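Local coordinates for outer membrane protein SusF (Bacteroides thetaiotaomicron, PDB 4FE9) that binds starch at the surface of the bacterial cell through carbohydrate-binding modules, ahead of its transport into the periplasm, at residues L285-G297 / T429-N443. Residues are numbered along the deposited sequence; the frame is centred on the assembly and turned at random.
Sequences LVPVNGTKGTFWG and TEFIIFDGQIAYRGN. With EDO (1,2-ethanediol), chain F.
W296 lies between T429 and Y440. T429 CB sits over one face of the indole, 4.0 Å from the centroid of the five-membered ring of W296. T429 CG2 is on the same side of the ring, just outside the CD1-NE1 bond and 3.5 Å from W296 NE1. T429 OG1 turns instead to the backbone oxygen of V416. On the opposite face of the indole lies V286 CB. F431 CD2 lies near the indole plane, at the edge. Y440 turns an edge toward the indole face in an offset edge-to-face pair, planes at 81°. V286 CG2 stands almost centrally over the Y440 ring, 3.7 Å from its centroid. Without the Y440 ring, as with an alanine here, W296 would probably lose its edge-on neighbour and V286 CG2 its aromatic floor.

N289 carries the polar end. Its CG is anti to the backbone N (chi1 -173°), which carries the amide to the backbone of 429-443. There N289 ND2 donates to G442 O at 3.0 Å, on an in-plane lone pair. The bond is somewhat bent, with the oxygen tilted from the amide plane. A water joins N289 ND2 to R441 NH1. R441 NE bonds G444 O, and R441 NH2 is salt-bridged to E430 OE2. N443 OD1 accepts from G290 N at 3.1 Å.

The hairpin of strands 283-287 and 294-301, with its connecting turns, packs against the hairpin of strands 430-434 and 437-440 and the loop that follows it. This is an interdomain interface between the second and third starch-binding modules, away from the glycan pockets.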
# COMPACT_ATOMS: atom_id res chain seq x y z
N LEU A 285 2.47 -18.20 -13.95
CA LEU A 285 1.13 -17.70 -13.61
C LEU A 285 0.48 -16.97 -14.79
O LEU A 285 1.14 -16.62 -15.72
CB LEU A 285 1.17 -16.78 -12.39
CG LEU A 285 1.30 -17.50 -11.04
CD1 LEU A 285 2.80 -17.91 -10.80
CD2 LEU A 285 0.77 -16.61 -9.89
N VAL A 286 -0.81 -16.73 -14.69
CA VAL A 286 -1.58 -16.18 -15.79
C VAL A 286 -1.80 -14.68 -15.56
O VAL A 286 -2.28 -14.28 -14.48
CB VAL A 286 -2.94 -16.89 -15.87
CG1 VAL A 286 -3.77 -16.38 -17.11
CG2 VAL A 286 -2.74 -18.44 -15.91
N PRO A 287 -1.41 -13.83 -16.54
CA PRO A 287 -1.69 -12.39 -16.30
C PRO A 287 -3.20 -12.10 -16.20
O PRO A 287 -3.98 -12.64 -16.96
CB PRO A 287 -1.04 -11.68 -17.54
CG PRO A 287 -0.95 -12.74 -18.60
CD PRO A 287 -1.04 -14.13 -17.93
N VAL A 288 -3.59 -11.26 -15.25
CA VAL A 288 -4.94 -10.73 -15.23
C VAL A 288 -5.11 -9.68 -16.35
O VAL A 288 -4.27 -8.80 -16.51
CB VAL A 288 -5.26 -10.06 -13.84
CG1 VAL A 288 -6.65 -9.44 -13.86
CG2 VAL A 288 -5.14 -11.08 -12.72
N ASN A 289 -6.21 -9.78 -17.11
CA ASN A 289 -6.39 -9.00 -18.34
C ASN A 289 -6.36 -7.50 -18.07
O ASN A 289 -7.05 -7.02 -17.17
CB ASN A 289 -7.72 -9.37 -19.01
CG ASN A 289 -7.89 -8.71 -20.39
OD1 ASN A 289 -8.10 -7.52 -20.49
ND2 ASN A 289 -7.89 -9.52 -21.43
N GLY A 290 -5.47 -6.80 -18.78
CA GLY A 290 -5.40 -5.35 -18.76
C GLY A 290 -5.01 -4.82 -17.40
O GLY A 290 -5.37 -3.70 -17.05
N THR A 291 -4.44 -5.68 -16.55
CA THR A 291 -4.25 -5.29 -15.17
C THR A 291 -2.80 -5.44 -14.77
O THR A 291 -2.31 -6.54 -14.51
CB THR A 291 -5.18 -6.08 -14.18
OG1 THR A 291 -6.56 -5.97 -14.61
CG2 THR A 291 -5.05 -5.52 -12.78
N LYS A 292 -2.12 -4.29 -14.74
CA LYS A 292 -0.67 -4.17 -14.56
C LYS A 292 -0.08 -5.07 -13.44
O LYS A 292 -0.37 -4.88 -12.27
CB LYS A 292 -0.35 -2.69 -14.27
CG LYS A 292 1.12 -2.34 -14.16
CD LYS A 292 1.31 -0.87 -13.68
CE LYS A 292 1.31 0.11 -14.85
NZ LYS A 292 2.65 0.16 -15.48
N GLY A 293 0.86 -5.92 -13.81
CA GLY A 293 1.70 -6.58 -12.81
C GLY A 293 0.92 -7.58 -11.93
O GLY A 293 1.38 -7.95 -10.85
N THR A 294 -0.25 -8.01 -12.39
CA THR A 294 -1.07 -8.91 -11.61
C THR A 294 -1.34 -10.23 -12.31
O THR A 294 -1.57 -10.27 -13.54
CB THR A 294 -2.38 -8.26 -11.20
OG1 THR A 294 -3.22 -8.09 -12.34
CG2 THR A 294 -2.11 -6.92 -10.58
N PHE A 295 -1.32 -11.32 -11.53
CA PHE A 295 -1.22 -12.69 -12.07
C PHE A 295 -1.98 -13.62 -11.15
O PHE A 295 -2.25 -13.28 -10.00
CB PHE A 295 0.24 -13.16 -12.14
CG PHE A 295 1.10 -12.30 -12.96
CD1 PHE A 295 1.28 -12.56 -14.31
CD2 PHE A 295 1.81 -11.26 -12.39
CE1 PHE A 295 2.07 -11.72 -15.09
CE2 PHE A 295 2.63 -10.43 -13.15
CZ PHE A 295 2.74 -10.65 -14.51
N TRP A 296 -2.34 -14.79 -11.67
CA TRP A 296 -3.03 -15.80 -10.88
C TRP A 296 -2.73 -17.21 -11.39
O TRP A 296 -2.16 -17.40 -12.50
CB TRP A 296 -4.54 -15.54 -10.83
CG TRP A 296 -5.26 -15.75 -12.18
CD1 TRP A 296 -5.30 -14.87 -13.24
CD2 TRP A 296 -5.87 -16.97 -12.64
NE1 TRP A 296 -5.89 -15.48 -14.34
CE2 TRP A 296 -6.30 -16.74 -13.98
CE3 TRP A 296 -6.01 -18.25 -12.10
CZ2 TRP A 296 -6.96 -17.70 -14.71
CZ3 TRP A 296 -6.73 -19.19 -12.80
CH2 TRP A 296 -7.20 -18.91 -14.09
N GLY A 297 -2.94 -18.20 -10.52
CA GLY A 297 -2.86 -19.58 -10.92
C GLY A 297 -3.64 -20.43 -9.96
O GLY A 297 -3.91 -20.02 -8.83
N THR A 429 -10.20 -13.01 -15.98
CA THR A 429 -9.53 -14.22 -15.58
C THR A 429 -10.33 -15.42 -16.06
O THR A 429 -10.88 -16.20 -15.27
CB THR A 429 -9.30 -14.30 -14.01
OG1 THR A 429 -10.55 -14.18 -13.33
CG2 THR A 429 -8.37 -13.15 -13.53
N GLU A 430 -10.47 -15.53 -17.37
CA GLU A 430 -11.26 -16.61 -17.92
C GLU A 430 -10.41 -17.47 -18.82
O GLU A 430 -9.24 -17.13 -19.13
CB GLU A 430 -12.52 -16.09 -18.64
CG GLU A 430 -12.24 -15.40 -20.03
CD GLU A 430 -13.47 -15.34 -20.93
OE1 GLU A 430 -14.29 -16.33 -20.93
OE2 GLU A 430 -13.55 -14.38 -21.74
N PHE A 431 -10.93 -18.65 -19.11
CA PHE A 431 -10.22 -19.58 -19.94
C PHE A 431 -11.19 -20.62 -20.52
O PHE A 431 -12.41 -20.56 -20.30
CB PHE A 431 -9.13 -20.29 -19.11
CG PHE A 431 -9.66 -20.95 -17.89
CD1 PHE A 431 -10.10 -22.27 -17.95
CD2 PHE A 431 -9.83 -20.23 -16.72
CE1 PHE A 431 -10.62 -22.89 -16.82
CE2 PHE A 431 -10.33 -20.85 -15.59
CZ PHE A 431 -10.76 -22.17 -15.65
N ILE A 432 -10.65 -21.48 -21.34
CA ILE A 432 -11.45 -22.49 -22.05
C ILE A 432 -10.50 -23.67 -22.41
O ILE A 432 -9.31 -23.66 -22.05
CB ILE A 432 -12.13 -21.86 -23.31
CG1 ILE A 432 -13.33 -22.70 -23.79
CG2 ILE A 432 -11.10 -21.64 -24.44
CD1 ILE A 432 -14.42 -22.83 -22.76
N ILE A 433 -11.04 -24.72 -23.04
CA ILE A 433 -10.22 -25.84 -23.55
C ILE A 433 -10.21 -25.85 -25.08
O ILE A 433 -11.26 -25.83 -25.71
CB ILE A 433 -10.79 -27.21 -23.06
CG1 ILE A 433 -10.66 -27.32 -21.57
CG2 ILE A 433 -10.10 -28.35 -23.73
CD1 ILE A 433 -11.96 -27.14 -20.90
N PHE A 434 -9.01 -25.92 -25.68
CA PHE A 434 -8.85 -26.20 -27.12
C PHE A 434 -7.93 -27.39 -27.24
O PHE A 434 -6.79 -27.35 -26.74
CB PHE A 434 -8.21 -25.01 -27.87
CG PHE A 434 -9.04 -23.72 -27.85
CD1 PHE A 434 -10.35 -23.71 -28.38
CD2 PHE A 434 -8.42 -22.48 -27.56
CE1 PHE A 434 -11.09 -22.48 -28.47
CE2 PHE A 434 -9.12 -21.28 -27.66
CZ PHE A 434 -10.49 -21.28 -28.09
N ASP A 435 -8.38 -28.41 -27.98
CA ASP A 435 -7.58 -29.62 -28.22
C ASP A 435 -7.06 -30.26 -26.93
O ASP A 435 -5.89 -30.57 -26.83
CB ASP A 435 -6.38 -29.29 -29.13
CG ASP A 435 -6.81 -28.68 -30.48
OD1 ASP A 435 -7.70 -29.26 -31.15
OD2 ASP A 435 -6.20 -27.65 -30.89
N GLY A 436 -7.91 -30.38 -25.92
CA GLY A 436 -7.54 -31.06 -24.65
C GLY A 436 -6.42 -30.34 -23.87
O GLY A 436 -5.78 -30.93 -23.02
N GLN A 437 -6.19 -29.06 -24.18
CA GLN A 437 -5.38 -28.18 -23.33
C GLN A 437 -6.21 -27.05 -22.66
O GLN A 437 -7.17 -26.54 -23.24
CB GLN A 437 -4.28 -27.58 -24.14
CG GLN A 437 -2.97 -27.69 -23.50
CD GLN A 437 -2.10 -28.65 -24.21
OE1 GLN A 437 -2.36 -28.97 -25.36
NE2 GLN A 437 -1.00 -29.02 -23.59
N ILE A 438 -5.83 -26.66 -21.44
CA ILE A 438 -6.40 -25.42 -20.89
C ILE A 438 -5.76 -24.23 -21.57
O ILE A 438 -4.55 -24.17 -21.67
CB ILE A 438 -6.22 -25.32 -19.37
CG1 ILE A 438 -6.72 -26.61 -18.70
CG2 ILE A 438 -7.00 -24.12 -18.84
CD1 ILE A 438 -6.82 -26.53 -17.18
N ALA A 439 -6.59 -23.45 -22.28
CA ALA A 439 -6.13 -22.20 -22.92
C ALA A 439 -6.63 -21.00 -22.13
O ALA A 439 -7.84 -20.68 -22.16
CB ALA A 439 -6.64 -22.11 -24.36
N TYR A 440 -5.71 -20.29 -21.51
CA TYR A 440 -6.04 -19.10 -20.77
C TYR A 440 -6.21 -17.91 -21.70
O TYR A 440 -5.28 -17.57 -22.47
CB TYR A 440 -4.94 -18.80 -19.75
CG TYR A 440 -4.81 -19.87 -18.70
CD1 TYR A 440 -5.72 -19.96 -17.67
CD2 TYR A 440 -3.85 -20.88 -18.83
CE1 TYR A 440 -5.65 -20.99 -16.75
CE2 TYR A 440 -3.78 -21.92 -17.91
CZ TYR A 440 -4.65 -21.94 -16.84
OH TYR A 440 -4.56 -22.94 -15.87
N ARG A 441 -7.23 -17.11 -21.43
CA ARG A 441 -7.42 -15.88 -22.19
C ARG A 441 -6.27 -14.92 -21.92
O ARG A 441 -5.71 -14.33 -22.85
CB ARG A 441 -8.76 -15.22 -21.87
CG ARG A 441 -8.87 -13.78 -22.43
CD ARG A 441 -10.32 -13.33 -22.52
NE ARG A 441 -10.39 -11.92 -22.92
CZ ARG A 441 -11.51 -11.21 -22.97
NH1 ARG A 441 -11.49 -9.98 -23.51
NH2 ARG A 441 -12.66 -11.77 -22.61
N GLY A 442 -5.93 -14.72 -20.65
CA GLY A 442 -4.86 -13.83 -20.30
C GLY A 442 -5.17 -12.39 -20.71
O GLY A 442 -6.32 -11.94 -20.57
N ASN A 443 -4.21 -11.75 -21.38
CA ASN A 443 -4.40 -10.39 -21.94
C ASN A 443 -5.10 -10.30 -23.28
O ASN A 443 -5.18 -9.21 -23.86
CB ASN A 443 -3.08 -9.64 -22.03
CG ASN A 443 -2.55 -9.26 -20.69
OD1 ASN A 443 -3.28 -8.69 -19.86
ND2 ASN A 443 -1.30 -9.61 -20.42
C1 EDO F . -2.28 -22.74 -13.45
O1 EDO F . -3.56 -22.24 -13.04
C2 EDO F . -1.44 -21.56 -13.88
O2 EDO F . -0.19 -22.03 -14.37
O HOH W 1 -1.87 -8.07 -17.32
O HOH W 2 -9.27 -7.87 -23.74